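Local atomic coordinates of carbonic anhydrase (Neosartorya fumigata, PDB entry 7COI), a protein that probably catalyses the reversible hydration of carbon dioxide to hydrogencarbonate, as a zinc-dependent carbonic anhydrase of the beta class. Residues P199-Q202 / L203-Q206. Numbering follows the deposited sequence.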
ATOM      1  N   PRO A 199       9.696  -6.218   7.329  1.00 18.78           N
ATOM      2  CA  PRO A 199      11.075  -5.723   7.268  1.00 20.60           C
ATOM      3  C   PRO A 199      11.917  -6.032   8.509  1.00 20.07           C
ATOM      4  O   PRO A 199      13.117  -6.283   8.370  1.00 19.58           O
ATOM      5  CB  PRO A 199      10.909  -4.210   7.083  1.00 22.40           C
ATOM      6  CG  PRO A 199       9.588  -4.088   6.327  1.00 21.71           C
ATOM      7  CD  PRO A 199       8.729  -5.151   6.982  1.00 21.82           C
ATOM      8  N   LEU A 200      11.275  -6.020   9.677  1.00 17.24           N
ATOM      9  CA  LEU A 200      11.923  -6.367  10.954  1.00 17.57           C
ATOM     10  C   LEU A 200      12.230  -7.867  10.965  1.00 19.51           C
ATOM     11  O   LEU A 200      13.331  -8.215  11.399  1.00 18.04           O
ATOM     12  CB  LEU A 200      11.028  -5.945  12.102  1.00 17.49           C
ATOM     13  CG  LEU A 200      10.980  -4.446  12.368  1.00 17.78           C
ATOM     14  CD1 LEU A 200       9.827  -4.108  13.285  1.00 17.38           C
ATOM     15  CD2 LEU A 200      12.279  -3.994  13.004  1.00 19.08           C
ATOM     16  N   ARG A 201      11.321  -8.719  10.481  1.00 17.29           N
ATOM     17  CA  ARG A 201      11.598 -10.186  10.400  1.00 16.24           C
ATOM     18  C   ARG A 201      12.675 -10.471   9.357  1.00 18.45           C
ATOM     19  O   ARG A 201      13.451 -11.420   9.560  1.00 20.93           O
ATOM     20  CB  ARG A 201      10.326 -10.982  10.166  1.00 18.08           C
ATOM     21  CG  ARG A 201       9.352 -10.943  11.315  1.00 18.32           C
ATOM     22  CD  ARG A 201       8.173 -11.820  11.014  1.00 20.42           C
ATOM     23  NE  ARG A 201       7.241 -11.668  12.100  1.00 23.78           N
ATOM     24  CZ  ARG A 201       7.280 -12.374  13.210  1.00 27.11           C
ATOM     25  NH1 ARG A 201       8.174 -13.348  13.331  1.00 27.41           N
ATOM     26  NH2 ARG A 201       6.398 -12.130  14.163  1.00 26.09           N
ATOM     27  N   GLN A 202      12.795  -9.653   8.306  1.00 18.83           N
ATOM     28  CA  GLN A 202      13.874  -9.846   7.313  1.00 20.87           C
ATOM     29  C   GLN A 202      15.230  -9.589   8.009  1.00 21.39           C
ATOM     30  O   GLN A 202      16.201 -10.368   7.773  1.00 20.52           O
ATOM     31  CB  GLN A 202      13.681  -8.918   6.119  1.00 20.73           C
ATOM     32  CG  GLN A 202      12.425  -9.262   5.307  1.00 22.22           C
ATOM     33  CD  GLN A 202      12.226  -8.276   4.188  1.00 23.43           C
ATOM     34  OE1 GLN A 202      12.383  -7.070   4.362  1.00 27.66           O
ATOM     35  NE2 GLN A 202      11.908  -8.792   3.020  1.00 24.13           N
ATOM     36  N   LEU A 203      15.300  -8.528   8.820  1.00 18.99           N
ATOM     37  CA  LEU A 203      16.518  -8.203   9.600  1.00 19.37           C
ATOM     38  C   LEU A 203      16.777  -9.312  10.618  1.00 21.08           C
ATOM     39  O   LEU A 203      17.961  -9.703  10.770  1.00 21.59           O
ATOM     40  CB  LEU A 203      16.358  -6.839  10.281  1.00 19.74           C
ATOM     41  CG  LEU A 203      16.432  -5.647   9.351  1.00 20.41           C
ATOM     42  CD1 LEU A 203      15.973  -4.389  10.076  1.00 21.16           C
ATOM     43  CD2 LEU A 203      17.850  -5.488   8.799  1.00 22.42           C
ATOM     44  N   ARG A 204      15.725  -9.820  11.255  1.00 20.26           N
ATOM     45  CA  ARG A 204      15.872 -10.938  12.219  1.00 23.65           C
ATOM     46  C   ARG A 204      16.512 -12.159  11.520  1.00 24.98           C
ATOM     47  O   ARG A 204      17.483 -12.754  12.081  1.00 26.68           O
ATOM     48  CB  ARG A 204      14.514 -11.275  12.809  1.00 22.65           C
ATOM     49  CG  ARG A 204      14.556 -12.434  13.785  1.00 23.69           C
ATOM     50  CD  ARG A 204      13.165 -12.714  14.302  1.00 24.13           C
ATOM     51  NE  ARG A 204      13.151 -13.891  15.144  1.00 24.24           N
ATOM     52  CZ  ARG A 204      12.071 -14.503  15.574  1.00 23.68           C
ATOM     53  NH1 ARG A 204      10.863 -14.040  15.265  1.00 24.74           N
ATOM     54  NH2 ARG A 204      12.216 -15.592  16.308  1.00 26.21           N
ATOM     55  N   GLU A 205      15.999 -12.535  10.347  1.00 26.33           N
ATOM     56  CA  GLU A 205      16.548 -13.666   9.550  1.00 26.69           C
ATOM     57  C   GLU A 205      18.017 -13.385   9.239  1.00 28.54           C
ATOM     58  O   GLU A 205      18.834 -14.299   9.445  1.00 28.53           O
ATOM     59  CB  GLU A 205      15.773 -13.888   8.251  1.00 27.97           C
ATOM     60  CG  GLU A 205      16.350 -14.944   7.328  1.00 30.64           C
ATOM     61  CD  GLU A 205      15.652 -15.014   5.968  1.00 33.84           C
ATOM     62  OE1 GLU A 205      16.340 -15.196   4.964  1.00 38.73           O
ATOM     63  OE2 GLU A 205      14.411 -14.917   5.915  1.00 33.99           O
ATOM     64  N   GLN A 206      18.338 -12.191   8.741  1.00 26.15           N
ATOM     65  CA  GLN A 206      19.700 -11.866   8.283  1.00 30.75           C
ATOM     66  C   GLN A 206      20.673 -11.893   9.467  1.00 30.06           C
ATOM     67  O   GLN A 206      21.872 -12.155   9.233  1.00 31.97           O
ATOM     68  CB  GLN A 206      19.782 -10.483   7.646  1.00 31.42           C
ATOM     69  CG  GLN A 206      18.991 -10.289   6.362  1.00 38.33           C
ATOM     70  CD  GLN A 206      18.788  -8.809   6.089  1.00 42.49           C
ATOM     71  OE1 GLN A 206      19.658  -7.975   6.378  1.00 47.16           O
ATOM     72  NE2 GLN A 206      17.612  -8.458   5.579  1.00 42.83           N
TER
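Different first torsions bring the guanidinium groups of Arg201 and Arg204 together. Arg201 sets CG anti to its carbonyl carbon (chi1 -67°), whereas Arg204 sets CG anti to its own N (chi1 179°). Both chains then run extended to NE, side by side and pointing the same way. Their guanidinium planes are turned 45° apart. Arg201 NH1 lies 3.4 Å from Arg204 NH1, at the edge of the Arg204 group and near its plane. Two donors meet here, so no bond joins them. Carbonyl acceptors probably ease the like charges: Arg201 NH1 bonds to Gly186 O and to Ser282 O of the second subunit, while Arg204 NH1 bonds to Ala184 O. Gly186 O is the one both share, weakly on the Arg204 side.

Regular i to i+4 helical bonds link the backbone. Leu203 N donates to Pro199 O at 3.2 Å, and Arg204 N to Leu200 O at 2.9 Å. Glu205 N reaches Arg201 O, also at 2.9 Å. Gln206 N donates to Gln202 O at 3.0 Å. The Gln206 side chain runs alongside that carbonyl, with CG 3.1 Å from Gln202 O. Leu203 CG lies 3.5 Å from Pro199 O.

Gln202 and Glu205 face the second subunit. Gln237 there bonds to both, and Arg279 of that subunit forms a salt bridge with Glu205 OE1. One side of the helix thus meets the second subunit, while on another the Leu200 side chain lies about 8 Å from the zinc ion. Residues 199-206 are the last two turns or so of helix 193-206. Leu200 and Leu203 pack on helix 216-236, and Leu200 and Arg204 also touch helix 179-185, which follows strand 169-175 of the central sheet.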